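Sensor protein QseC (Escherichia coli, PDB 3JZ3) is the cytoplasmic part of a membrane sensor histidine kinase that activates the flagella regulon within the QseB/QseC two-component system, possibly by phosphorylating QseB. Local coordinates at residues Q57-S62 and Q188-L193; D65-L70 and K110-P115; R101-A106 and D140-A145; N197-N202 and E209-W214. All coordinates share one frame; numbering follows the deposited sequence.

Interaction 1. Residues Q57-S62 and Q188-L193; sequences QLLTLS and QRIAKL
Leu59 meets helix 188-193 with both of its methyl branches: CD1 lies 3.9 Å from Ile190 CG1, the two side chains crossing at about a right angle, and CD2 reaches Leu193 CD2 at 4.3 Å. Its CB rests against the aliphatic part of Arg189, 4.0 Å from CD. Thr60 adds the polar margin, its OG1 standing 3.3 Å above the guanidinium plane of Arg189 and displaced toward the rim. The nearest pair there, Thr60 OG1 and Arg189 NE at 3.4 Å, has too poor an angle for a hydrogen bond. The contact joins the end of the long helix 42-61 of the dimerisation and phosphoacceptor part to the last helix of the ATP-binding domain; the axes of these short helical segments run at 52° to each other and approach to 11.1 Å, so long side chains bridge the gap. Arg189 crosses it with CG trans to the backbone N (chi1 -173°) and a bend at chi3, which brings NH1 to a salt bridge with Asp56. The backbone O of that same Asp56 takes a hydrogen bond with Thr60 OG1. Behind Ile190 and Leu193 lies helix 115-131, through Leu121 and Leu117, while Leu58 packs on Leu58 of the second subunit.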
loop_
_atom_site.group_PDB
_atom_site.type_symbol
_atom_site.label_atom_id
_atom_site.label_comp_id
_atom_site.label_asym_id
_atom_site.label_seq_id
_atom_site.Cartn_x
_atom_site.Cartn_y
_atom_site.Cartn_z
ATOM N N GLN B 57 9.636 -5.216 -7.066
ATOM C CA GLN B 57 11.084 -5.025 -7.026
ATOM C C GLN B 57 11.671 -5.614 -5.747
ATOM O O GLN B 57 12.654 -6.352 -5.798
ATOM C CB GLN B 57 11.442 -3.544 -7.156
ATOM C CG GLN B 57 12.944 -3.274 -7.183
ATOM C CD GLN B 57 13.290 -1.839 -7.541
ATOM O OE1 GLN B 57 12.566 -0.900 -7.200
ATOM N NE2 GLN B 57 14.407 -1.666 -8.231
ATOM N N LEU B 58 11.048 -5.311 -4.611
ATOM C CA LEU B 58 11.531 -5.802 -3.320
ATOM C C LEU B 58 11.456 -7.327 -3.189
ATOM O O LEU B 58 12.321 -7.937 -2.558
ATOM C CB LEU B 58 10.797 -5.120 -2.160
ATOM C CG LEU B 58 11.030 -3.618 -1.963
ATOM C CD1 LEU B 58 10.210 -3.101 -0.789
ATOM C CD2 LEU B 58 12.502 -3.293 -1.767
ATOM N N LEU B 59 10.431 -7.933 -3.792
ATOM C CA LEU B 59 10.301 -9.393 -3.825
ATOM C C LEU B 59 11.452 -10.035 -4.591
ATOM O O LEU B 59 12.054 -11.004 -4.119
ATOM C CB LEU B 59 8.968 -9.820 -4.451
ATOM C CG LEU B 59 7.706 -9.901 -3.585
ATOM C CD1 LEU B 59 6.517 -10.205 -4.473
ATOM C CD2 LEU B 59 7.830 -10.952 -2.489
ATOM N N THR B 60 11.743 -9.485 -5.768
ATOM C CA THR B 60 12.818 -9.962 -6.629
ATOM C C THR B 60 14.183 -9.844 -5.943
ATOM O O THR B 60 14.937 -10.818 -5.892
ATOM C CB THR B 60 12.847 -9.188 -7.967
ATOM O OG1 THR B 60 11.516 -9.058 -8.485
ATOM C CG2 THR B 60 13.712 -9.907 -8.988
ATOM N N LEU B 61 14.487 -8.660 -5.413
ATOM C CA LEU B 61 15.783 -8.400 -4.777
ATOM C C LEU B 61 16.015 -9.271 -3.550
ATOM O O LEU B 61 17.140 -9.706 -3.299
ATOM C CB LEU B 61 15.935 -6.920 -4.407
ATOM C CG LEU B 61 15.879 -5.879 -5.528
ATOM C CD1 LEU B 61 16.005 -4.483 -4.951
ATOM C CD2 LEU B 61 16.953 -6.129 -6.573
ATOM N N SER B 62 14.946 -9.525 -2.797
ATOM C CA SER B 62 15.004 -10.386 -1.613
ATOM C C SER B 62 15.087 -11.871 -1.980
ATOM O O SER B 62 15.316 -12.716 -1.109
ATOM C CB SER B 62 13.786 -10.138 -0.723
ATOM O OG SER B 62 12.585 -10.386 -1.431
ATOM N N GLN B 188 2.492 -13.438 -11.616
ATOM C CA GLN B 188 3.213 -14.702 -11.749
ATOM C C GLN B 188 4.138 -14.971 -10.558
ATOM O O GLN B 188 4.244 -16.106 -10.099
ATOM C CB GLN B 188 4.001 -14.745 -13.063
ATOM N N ARG B 189 4.786 -13.922 -10.059
ATOM C CA ARG B 189 5.755 -14.045 -8.969
ATOM C C ARG B 189 5.083 -14.350 -7.627
ATOM O O ARG B 189 5.515 -15.249 -6.899
ATOM C CB ARG B 189 6.612 -12.775 -8.877
ATOM C CG ARG B 189 7.761 -12.842 -7.883
ATOM C CD ARG B 189 8.694 -11.631 -8.016
ATOM N NE ARG B 189 9.676 -11.797 -9.091
ATOM C CZ ARG B 189 9.568 -11.275 -10.312
ATOM N NH1 ARG B 189 8.518 -10.534 -10.648
ATOM N NH2 ARG B 189 10.523 -11.495 -11.205
ATOM N N ILE B 190 4.034 -13.597 -7.306
ATOM C CA ILE B 190 3.266 -13.813 -6.081
ATOM C C ILE B 190 2.610 -15.194 -6.099
ATOM O O ILE B 190 2.670 -15.927 -5.108
ATOM C CB ILE B 190 2.210 -12.699 -5.874
ATOM C CG1 ILE B 190 2.889 -11.413 -5.402
ATOM C CG2 ILE B 190 1.133 -13.133 -4.881
ATOM C CD1 ILE B 190 2.015 -10.177 -5.529
ATOM N N ALA B 191 2.000 -15.540 -7.231
ATOM C CA ALA B 191 1.383 -16.849 -7.415
ATOM C C ALA B 191 2.374 -17.974 -7.126
ATOM O O ALA B 191 2.082 -18.869 -6.330
ATOM C CB ALA B 191 0.818 -16.984 -8.827
ATOM N N LYS B 192 3.548 -17.902 -7.758
ATOM C CA LYS B 192 4.597 -18.918 -7.621
ATOM C C LYS B 192 5.054 -19.056 -6.175
ATOM O O LYS B 192 5.300 -20.162 -5.699
ATOM C CB LYS B 192 5.791 -18.598 -8.527
ATOM N N LEU B 193 5.150 -17.926 -5.482
ATOM C CA LEU B 193 5.501 -17.907 -4.066
ATOM C C LEU B 193 4.461 -18.651 -3.220
ATOM O O LEU B 193 4.808 -19.288 -2.226
ATOM C CB LEU B 193 5.664 -16.460 -3.589
ATOM C CG LEU B 193 6.016 -16.149 -2.132
ATOM C CD1 LEU B 193 7.431 -16.594 -1.787
ATOM C CD2 LEU B 193 5.851 -14.664 -1.870
#

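Interaction 2. Residues D65-L70 and K110-P115; sequences DSLDNL and KRTGQP
With chi1 at -56°, Leu67 sets CG trans to its own carbonyl carbon, and from there the CD1 branch is directed at the backbone of strand 110-113. Leu67 CD1 sits 3.4 Å from Thr112 O and 3.9 Å from Gly113 CA. The other branch, CD2, comes to 4.3 Å from Gln114 N. Gln114 (chi1 152°) turns CG away from its backbone N and bends at chi2, which carries its amide toward the start of the following helix and leaves CB facing the loop. Leu70 CD1 touches that CB at 4.0 Å, the two side chains crossing at about a right angle. Contact across the segments is thus van der Waals packing of two leucines on a strand end, with 172 Å² buried in all. The loop has its own polar brace: Ser66 OG donates to Asp68 OD2 over 2.9 Å, from above the carboxylate plane. Gln114 occupies the N-cap of helix 115-131, its OE1 accepting from Leu116 N, while Gln114 N bonds His194 NE2, a residue on which Leu67 also packs. Residues 65-70 belong to the connection between the helical dimerisation part and the ATP-binding domain, and they pack where strand 110-113, paired antiparallel with strand 74-77, runs into helix 115-131; on the partner side, Leu70 rests on Gln57 of the second subunit.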
loop_
_atom_site.group_PDB
_atom_site.type_symbol
_atom_site.label_atom_id
_atom_site.label_comp_id
_atom_site.label_asym_id
_atom_site.label_seq_id
_atom_site.Cartn_x
_atom_site.Cartn_y
_atom_site.Cartn_z
ATOM N N ASP B 65 11.911 -17.290 -1.523
ATOM C CA ASP B 65 11.645 -18.652 -1.991
ATOM C C ASP B 65 10.284 -19.195 -1.545
ATOM O O ASP B 65 9.529 -19.733 -2.361
ATOM C CB ASP B 65 12.775 -19.602 -1.555
ATOM C CG ASP B 65 13.120 -19.475 -0.072
ATOM O OD1 ASP B 65 13.624 -18.406 0.343
ATOM O OD2 ASP B 65 12.895 -20.451 0.677
ATOM N N SER B 66 9.977 -19.049 -0.258
ATOM C CA SER B 66 8.754 -19.603 0.315
ATOM C C SER B 66 8.085 -18.636 1.289
ATOM O O SER B 66 8.605 -17.555 1.568
ATOM C CB SER B 66 9.060 -20.929 1.021
ATOM O OG SER B 66 9.825 -20.712 2.194
ATOM N N LEU B 67 6.931 -19.048 1.809
ATOM C CA LEU B 67 6.175 -18.266 2.783
ATOM C C LEU B 67 6.634 -18.538 4.219
ATOM O O LEU B 67 6.113 -17.943 5.166
ATOM C CB LEU B 67 4.678 -18.581 2.659
ATOM C CG LEU B 67 3.976 -18.407 1.308
ATOM C CD1 LEU B 67 2.637 -19.123 1.322
ATOM C CD2 LEU B 67 3.795 -16.939 0.954
ATOM N N ASP B 68 7.615 -19.426 4.365
ATOM C CA ASP B 68 8.026 -19.953 5.669
ATOM C C ASP B 68 8.401 -18.909 6.721
ATOM O O ASP B 68 8.089 -19.083 7.901
ATOM C CB ASP B 68 9.162 -20.969 5.502
ATOM C CG ASP B 68 8.680 -22.297 4.941
ATOM O OD1 ASP B 68 7.603 -22.775 5.363
ATOM O OD2 ASP B 68 9.384 -22.867 4.081
ATOM N N ASN B 69 9.060 -17.831 6.297
ATOM C CA ASN B 69 9.495 -16.792 7.233
ATOM C C ASN B 69 8.842 -15.414 7.059
ATOM O O ASN B 69 9.155 -14.479 7.804
ATOM C CB ASN B 69 11.025 -16.683 7.239
ATOM C CG ASN B 69 11.680 -17.763 8.085
ATOM O OD1 ASN B 69 11.443 -17.853 9.292
ATOM N ND2 ASN B 69 12.508 -18.587 7.453
ATOM N N LEU B 70 7.932 -15.298 6.092
ATOM C CA LEU B 70 7.210 -14.048 5.854
ATOM C C LEU B 70 6.315 -13.666 7.018
ATOM O O LEU B 70 5.666 -14.524 7.616
ATOM C CB LEU B 70 6.358 -14.135 4.588
ATOM C CG LEU B 70 6.883 -13.548 3.281
ATOM C CD1 LEU B 70 5.854 -13.773 2.193
ATOM C CD2 LEU B 70 7.204 -12.067 3.422
ATOM N N LYS B 110 -9.709 -22.070 1.905
ATOM C CA LYS B 110 -8.619 -21.394 2.601
ATOM C C LYS B 110 -7.270 -21.798 2.026
ATOM O O LYS B 110 -6.995 -22.986 1.845
ATOM C CB LYS B 110 -8.658 -21.687 4.104
ATOM C CG LYS B 110 -9.925 -21.228 4.812
ATOM C CD LYS B 110 -9.765 -21.302 6.325
ATOM C CE LYS B 110 -11.069 -20.999 7.049
ATOM N NZ LYS B 110 -12.051 -22.121 6.940
ATOM N N ARG B 111 -6.440 -20.803 1.730
ATOM C CA ARG B 111 -5.073 -21.044 1.275
ATOM C C ARG B 111 -4.076 -20.393 2.217
ATOM O O ARG B 111 -4.358 -19.354 2.816
ATOM C CB ARG B 111 -4.860 -20.517 -0.147
ATOM C CG ARG B 111 -5.439 -21.401 -1.245
ATOM C CD ARG B 111 -4.724 -22.746 -1.337
ATOM N NE ARG B 111 -3.360 -22.635 -1.857
ATOM C CZ ARG B 111 -2.587 -23.674 -2.163
ATOM N NH1 ARG B 111 -3.034 -24.915 -2.004
ATOM N NH2 ARG B 111 -1.364 -23.474 -2.638
ATOM N N THR B 112 -2.913 -21.019 2.351
ATOM C CA THR B 112 -1.832 -20.464 3.143
ATOM C C THR B 112 -1.172 -19.365 2.321
ATOM O O THR B 112 -0.743 -19.594 1.189
ATOM C CB THR B 112 -0.805 -21.551 3.537
ATOM O OG1 THR B 112 -1.485 -22.635 4.183
ATOM C CG2 THR B 112 0.249 -20.989 4.494
ATOM N N GLY B 113 -1.119 -18.166 2.882
ATOM C CA GLY B 113 -0.525 -17.052 2.168
ATOM C C GLY B 113 -0.348 -15.781 2.964
ATOM O O GLY B 113 -0.798 -15.671 4.104
ATOM N N GLN B 114 0.330 -14.826 2.340
ATOM C CA GLN B 114 0.482 -13.487 2.875
ATOM C C GLN B 114 -0.648 -12.622 2.283
ATOM O O GLN B 114 -0.735 -12.457 1.062
ATOM C CB GLN B 114 1.910 -12.978 2.576
ATOM C CG GLN B 114 2.121 -11.467 2.435
ATOM C CD GLN B 114 1.640 -10.651 3.609
ATOM O OE1 GLN B 114 0.631 -9.974 3.513
ATOM N NE2 GLN B 114 2.361 -10.706 4.719
ATOM N N PRO B 115 -1.539 -12.103 3.152
ATOM C CA PRO B 115 -2.778 -11.406 2.777
ATOM C C PRO B 115 -2.588 -10.206 1.846
ATOM O O PRO B 115 -3.334 -10.058 0.879
ATOM C CB PRO B 115 -3.341 -10.928 4.125
ATOM C CG PRO B 115 -2.728 -11.806 5.139
ATOM C CD PRO B 115 -1.376 -12.175 4.617
#

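Interaction 3. Residues R101-A106 and D140-A145; sequences RLTLNA and DVTLNA
Leu102 and Val141 meet on one face of a parallel strand pair, CD1 of the leucine 3.8 Å from CG1 of the valine. On the same face Leu104 CD2 lies 4.0 Å from Leu143 CB. The backbones are in direct register, Leu102 beside Val141 and Leu104 beside Leu143, with the axes of the strand segments 4.7 Å apart. Nearly straight bonds alternate between the strands: Val141 N to Arg101 O at 2.8 Å, Thr103 N to Val141 O, then Leu143 N to Thr103 O. The other face carries Thr103, Thr142 and the charged pair. There Arg101 and Asp140 extend side by side, and NH1 donates to the syn lone pair of OD1 over 3.0 Å in a salt bridge, tilted 31° from the guanidinium plane. Beyond the strands, Asn105 ND2 bonds Asn144 OD1 at 2.7 Å; the amides are 15° from coplanar, and chi1 of -72° sets the Asn105 amide beside its backbone N, where it can face its neighbour. Within the mixed sheet of the histidine-kinase ATPase domain, strand 99-104 is an outermost strand of this chain and strand 138-143 pairs on its other side, antiparallel, with strand 147-151, while helix 78-95 packs through Glu79, Leu82 and Gln83 on the leucine-bearing face.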
loop_
_atom_site.group_PDB
_atom_site.type_symbol
_atom_site.label_atom_id
_atom_site.label_comp_id
_atom_site.label_asym_id
_atom_site.label_seq_id
_atom_site.Cartn_x
_atom_site.Cartn_y
_atom_site.Cartn_z
ATOM N N ARG B 101 -19.140 -8.769 -11.780
ATOM C CA ARG B 101 -19.947 -9.875 -11.292
ATOM C C ARG B 101 -19.069 -10.858 -10.543
ATOM O O ARG B 101 -18.111 -11.394 -11.103
ATOM C CB ARG B 101 -20.650 -10.572 -12.460
ATOM C CG ARG B 101 -21.375 -11.868 -12.098
ATOM C CD ARG B 101 -21.872 -12.599 -13.345
ATOM N NE ARG B 101 -22.870 -11.810 -14.067
ATOM C CZ ARG B 101 -22.968 -11.735 -15.392
ATOM N NH1 ARG B 101 -22.123 -12.399 -16.174
ATOM N NH2 ARG B 101 -23.913 -10.981 -15.938
ATOM N N LEU B 102 -19.404 -11.087 -9.277
ATOM C CA LEU B 102 -18.714 -12.083 -8.464
ATOM C C LEU B 102 -19.555 -13.347 -8.294
ATOM O O LEU B 102 -20.645 -13.312 -7.724
ATOM C CB LEU B 102 -18.328 -11.506 -7.100
ATOM C CG LEU B 102 -17.617 -12.458 -6.132
ATOM C CD1 LEU B 102 -16.212 -12.805 -6.614
ATOM C CD2 LEU B 102 -17.574 -11.865 -4.736
ATOM N N THR B 103 -19.035 -14.455 -8.809
ATOM C CA THR B 103 -19.673 -15.760 -8.689
ATOM C C THR B 103 -18.847 -16.626 -7.741
ATOM O O THR B 103 -17.626 -16.721 -7.880
ATOM C CB THR B 103 -19.798 -16.452 -10.067
ATOM O OG1 THR B 103 -20.556 -15.620 -10.954
ATOM C CG2 THR B 103 -20.485 -17.800 -9.947
ATOM N N LEU B 104 -19.515 -17.250 -6.776
ATOM C CA LEU B 104 -18.839 -18.101 -5.810
ATOM C C LEU B 104 -19.376 -19.525 -5.899
ATOM O O LEU B 104 -20.462 -19.826 -5.393
ATOM C CB LEU B 104 -18.999 -17.543 -4.393
ATOM C CG LEU B 104 -18.565 -16.091 -4.152
ATOM C CD1 LEU B 104 -19.204 -15.551 -2.888
ATOM C CD2 LEU B 104 -17.042 -15.959 -4.093
ATOM N N ASN B 105 -18.608 -20.388 -6.563
ATOM C CA ASN B 105 -18.983 -21.786 -6.751
ATOM C C ASN B 105 -18.588 -22.654 -5.570
ATOM O O ASN B 105 -19.242 -23.650 -5.276
ATOM C CB ASN B 105 -18.376 -22.339 -8.040
ATOM C CG ASN B 105 -19.047 -21.786 -9.286
ATOM O OD1 ASN B 105 -20.259 -21.589 -9.310
ATOM N ND2 ASN B 105 -18.261 -21.541 -10.330
ATOM N N ALA B 106 -17.509 -22.267 -4.903
ATOM C CA ALA B 106 -17.032 -22.972 -3.728
ATOM C C ALA B 106 -17.006 -22.016 -2.549
ATOM O O ALA B 106 -16.967 -20.797 -2.722
ATOM C CB ALA B 106 -15.651 -23.558 -3.979
ATOM N N ASP B 140 -16.199 -10.763 -15.160
ATOM C CA ASP B 140 -16.560 -11.954 -14.393
ATOM C C ASP B 140 -15.441 -12.410 -13.467
ATOM O O ASP B 140 -14.359 -12.784 -13.930
ATOM C CB ASP B 140 -16.948 -13.102 -15.332
ATOM C CG ASP B 140 -18.266 -12.865 -16.030
ATOM O OD1 ASP B 140 -19.285 -12.698 -15.328
ATOM O OD2 ASP B 140 -18.287 -12.854 -17.281
ATOM N N VAL B 141 -15.716 -12.384 -12.166
ATOM C CA VAL B 141 -14.805 -12.932 -11.161
ATOM C C VAL B 141 -15.446 -14.178 -10.556
ATOM O O VAL B 141 -16.539 -14.107 -9.992
ATOM C CB VAL B 141 -14.469 -11.910 -10.046
ATOM C CG1 VAL B 141 -13.413 -12.471 -9.099
ATOM C CG2 VAL B 141 -13.988 -10.597 -10.647
ATOM N N THR B 142 -14.762 -15.312 -10.678
ATOM C CA THR B 142 -15.316 -16.598 -10.271
ATOM C C THR B 142 -14.367 -17.341 -9.339
ATOM O O THR B 142 -13.190 -17.501 -9.645
ATOM C CB THR B 142 -15.622 -17.490 -11.502
ATOM O OG1 THR B 142 -16.521 -16.805 -12.380
ATOM C CG2 THR B 142 -16.254 -18.817 -11.085
ATOM N N LEU B 143 -14.885 -17.790 -8.202
ATOM C CA LEU B 143 -14.115 -18.631 -7.300
ATOM C C LEU B 143 -14.584 -20.079 -7.397
ATOM O O LEU B 143 -15.752 -20.381 -7.138
ATOM C CB LEU B 143 -14.224 -18.132 -5.858
ATOM C CG LEU B 143 -13.567 -18.980 -4.765
ATOM C CD1 LEU B 143 -12.052 -19.088 -4.953
ATOM C CD2 LEU B 143 -13.910 -18.419 -3.390
ATOM N N ASN B 144 -13.661 -20.958 -7.781
ATOM C CA ASN B 144 -13.901 -22.396 -7.823
ATOM C C ASN B 144 -13.081 -23.097 -6.735
ATOM O O ASN B 144 -12.285 -22.451 -6.047
ATOM C CB ASN B 144 -13.569 -22.944 -9.211
ATOM C CG ASN B 144 -14.426 -22.326 -10.296
ATOM O OD1 ASN B 144 -15.653 -22.390 -10.237
ATOM N ND2 ASN B 144 -13.787 -21.713 -11.289
ATOM N N ALA B 145 -13.281 -24.406 -6.578
ATOM C CA ALA B 145 -12.610 -25.191 -5.526
ATOM C C ALA B 145 -11.084 -25.049 -5.520
ATOM O O ALA B 145 -10.479 -24.855 -4.461
ATOM C CB ALA B 145 -13.009 -26.662 -5.615
#

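Interaction 4. Residues N197-N202 and E209-W214; sequences NVEFGN and EAKVSW
Strands 197-202 and 209-213 form an antiparallel ladder, the axes of the strand segments 4.8 Å apart with 163° between directions, in which the hydrogen-bonded pairs Asn197-Ser213, Glu199-Lys211 and Gly201-Glu209 alternate with the non-hydrogen-bonded pairs Val198-Val212 and Phe200-Ala210. The side chains of the latter two pairs share one face. Phe200 swings its ring beside Ala210, whose CB touches Phe200 CD2 and CE2, each at 3.8 Å, in an oblique approach. Val198 CG2 reaches Val212 CG2 at 4.3 Å. That face looks onto helix 115-131, where Leu125 meets Phe200, Ala210 and Val212, while Val198 packs on Val187 and Gln188 of helix 186-193. The opposite face is polar. Glu199 and Lys211 lie side by side, pointing the same way: Glu199 OE1 rests against the aliphatic chain, 3.8 Å from Lys211 CD, and Lys211 NZ is further from that oxygen at 4.2 Å, beyond a salt bridge. Glu209 stands on this face too, its OE2 6.9 Å from Glu199 OE1. This β-hairpin forms one border of the domain's mixed sheet, and strand 208-213 bonds onward to strand 147-151. Cohesion therefore comes from six backbone bonds, the one from Glu209 N to Gly201 O bent to 130° at the hydrogen, and from an apolar face turned to the helices; on the polar face Lys211 would probably offset some of the mutual repulsion of Glu199 and Glu209, without a salt bridge to Glu199.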
loop_
_atom_site.group_PDB
_atom_site.type_symbol
_atom_site.label_atom_id
_atom_site.label_comp_id
_atom_site.label_asym_id
_atom_site.label_seq_id
_atom_site.Cartn_x
_atom_site.Cartn_y
_atom_site.Cartn_z
ATOM N N ASN B 197 -0.388 -21.468 -9.810
ATOM C CA ASN B 197 -0.087 -21.288 -11.221
ATOM C C ASN B 197 -1.027 -20.234 -11.778
ATOM O O ASN B 197 -2.183 -20.148 -11.367
ATOM C CB ASN B 197 -0.283 -22.617 -11.964
ATOM C CG ASN B 197 0.168 -22.566 -13.419
ATOM O OD1 ASN B 197 -0.391 -21.834 -14.238
ATOM N ND2 ASN B 197 1.169 -23.371 -13.751
ATOM N N VAL B 198 -0.530 -19.429 -12.706
ATOM C CA VAL B 198 -1.386 -18.491 -13.422
ATOM C C VAL B 198 -1.333 -18.737 -14.928
ATOM O O VAL B 198 -0.257 -18.801 -15.523
ATOM C CB VAL B 198 -1.088 -17.007 -13.056
ATOM C CG1 VAL B 198 0.376 -16.644 -13.319
ATOM C CG2 VAL B 198 -2.049 -16.060 -13.787
ATOM N N GLU B 199 -2.509 -18.898 -15.525
ATOM C CA GLU B 199 -2.641 -19.124 -16.960
ATOM C C GLU B 199 -3.458 -18.007 -17.589
ATOM O O GLU B 199 -4.569 -17.714 -17.146
ATOM C CB GLU B 199 -3.302 -20.478 -17.232
ATOM C CG GLU B 199 -2.396 -21.676 -16.973
ATOM C CD GLU B 199 -3.136 -22.872 -16.381
ATOM O OE1 GLU B 199 -4.387 -22.911 -16.453
ATOM O OE2 GLU B 199 -2.462 -23.773 -15.833
ATOM N N PHE B 200 -2.891 -17.381 -18.615
ATOM C CA PHE B 200 -3.585 -16.349 -19.381
ATOM C C PHE B 200 -4.059 -16.927 -20.713
ATOM O O PHE B 200 -3.504 -17.916 -21.201
ATOM C CB PHE B 200 -2.676 -15.137 -19.606
ATOM C CG PHE B 200 -2.203 -14.483 -18.331
ATOM C CD1 PHE B 200 -0.953 -14.788 -17.800
ATOM C CD2 PHE B 200 -3.010 -13.565 -17.661
ATOM C CE1 PHE B 200 -0.510 -14.186 -16.618
ATOM C CE2 PHE B 200 -2.577 -12.957 -16.481
ATOM C CZ PHE B 200 -1.324 -13.267 -15.960
ATOM N N GLY B 201 -5.091 -16.319 -21.293
ATOM C CA GLY B 201 -5.629 -16.774 -22.574
ATOM C C GLY B 201 -6.912 -16.084 -23.001
ATOM O O GLY B 201 -7.381 -15.155 -22.339
ATOM N N ASN B 202 -7.471 -16.537 -24.120
ATOM C CA ASN B 202 -8.736 -16.005 -24.619
ATOM C C ASN B 202 -9.936 -16.794 -24.103
ATOM O O ASN B 202 -9.881 -18.020 -23.977
ATOM C CB ASN B 202 -8.738 -15.924 -26.150
ATOM C CG ASN B 202 -8.020 -14.683 -26.670
ATOM O OD1 ASN B 202 -8.654 -13.747 -27.160
ATOM N ND2 ASN B 202 -6.695 -14.666 -26.555
ATOM N N GLU B 209 -8.862 -13.671 -20.393
ATOM C CA GLU B 209 -9.080 -14.537 -19.240
ATOM C C GLU B 209 -7.780 -14.791 -18.476
ATOM O O GLU B 209 -6.730 -15.038 -19.076
ATOM C CB GLU B 209 -9.704 -15.862 -19.687
ATOM C CG GLU B 209 -10.008 -16.842 -18.557
ATOM C CD GLU B 209 -10.337 -18.240 -19.056
ATOM O OE1 GLU B 209 -11.134 -18.364 -20.013
ATOM O OE2 GLU B 209 -9.802 -19.219 -18.488
ATOM N N ALA B 210 -7.866 -14.720 -17.151
ATOM C CA ALA B 210 -6.764 -15.089 -16.270
ATOM C C ALA B 210 -7.276 -16.090 -15.241
ATOM O O ALA B 210 -8.321 -15.870 -14.624
ATOM C CB ALA B 210 -6.192 -13.859 -15.588
ATOM N N LYS B 211 -6.549 -17.190 -15.071
ATOM C CA LYS B 211 -6.943 -18.235 -14.133
ATOM C C LYS B 211 -5.816 -18.561 -13.161
ATOM O O LYS B 211 -4.726 -18.971 -13.569
ATOM C CB LYS B 211 -7.380 -19.502 -14.874
ATOM C CG LYS B 211 -7.736 -20.675 -13.953
ATOM C CD LYS B 211 -7.574 -22.022 -14.653
ATOM C CE LYS B 211 -8.761 -22.349 -15.548
ATOM N NZ LYS B 211 -8.505 -23.554 -16.381
ATOM N N VAL B 212 -6.095 -18.382 -11.872
ATOM C CA VAL B 212 -5.134 -18.703 -10.831
ATOM C C VAL B 212 -5.527 -20.036 -10.208
ATOM O O VAL B 212 -6.576 -20.152 -9.581
ATOM C CB VAL B 212 -5.045 -17.592 -9.763
ATOM C CG1 VAL B 212 -4.032 -17.955 -8.683
ATOM C CG2 VAL B 212 -4.672 -16.260 -10.407
ATOM N N SER B 213 -4.680 -21.042 -10.394
ATOM C CA SER B 213 -4.962 -22.375 -9.886
ATOM C C SER B 213 -3.962 -22.801 -8.822
ATOM O O SER B 213 -2.817 -22.339 -8.803
ATOM C CB SER B 213 -4.982 -23.388 -11.031
ATOM O OG SER B 213 -3.750 -23.377 -11.731
ATOM N N TRP B 214 -4.418 -23.681 -7.938
ATOM C CA TRP B 214 -3.580 -24.292 -6.908
ATOM C C TRP B 214 -4.006 -25.748 -6.745
ATOM O O TRP B 214 -5.025 -26.171 -7.301
ATOM C CB TRP B 214 -3.727 -23.544 -5.579
ATOM C CG TRP B 214 -5.147 -23.424 -5.143
ATOM C CD1 TRP B 214 -5.850 -24.316 -4.387
ATOM C CD2 TRP B 214 -6.054 -22.362 -5.459
ATOM N NE1 TRP B 214 -7.134 -23.871 -4.204
ATOM C CE2 TRP B 214 -7.287 -22.674 -4.852
ATOM C CE3 TRP B 214 -5.942 -21.175 -6.193
ATOM C CZ2 TRP B 214 -8.404 -21.843 -4.959
ATOM C CZ3 TRP B 214 -7.051 -20.349 -6.297
ATOM C CH2 TRP B 214 -8.266 -20.689 -5.684
#

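In the fold
From the N terminus, helix 42-61 enters interaction 1, which closes the longest loop by meeting helix 186-193. Nested inside that loop, interaction 2 brings strand 110-113 back to residues 65-70, and interaction 3 joins strand 99-104 to strand 138-143. Interactions 2 and 3 cross along the chain, their segments alternating. Interaction 4 follows in series as a short hairpin. Leu193 packs on Ser66 and Leu67, so interactions 1 and 2 together attach the helical dimerisation part and its linker to the ATP-binding domain, and both touch the second subunit. Gln188 against Val198 ties interaction 1 to the hairpin. Interactions 3 and 4 belong to one mixed sheet, joined through Trp214, which packs on Leu143 and Ala145 and also meets Arg111 of interaction 2.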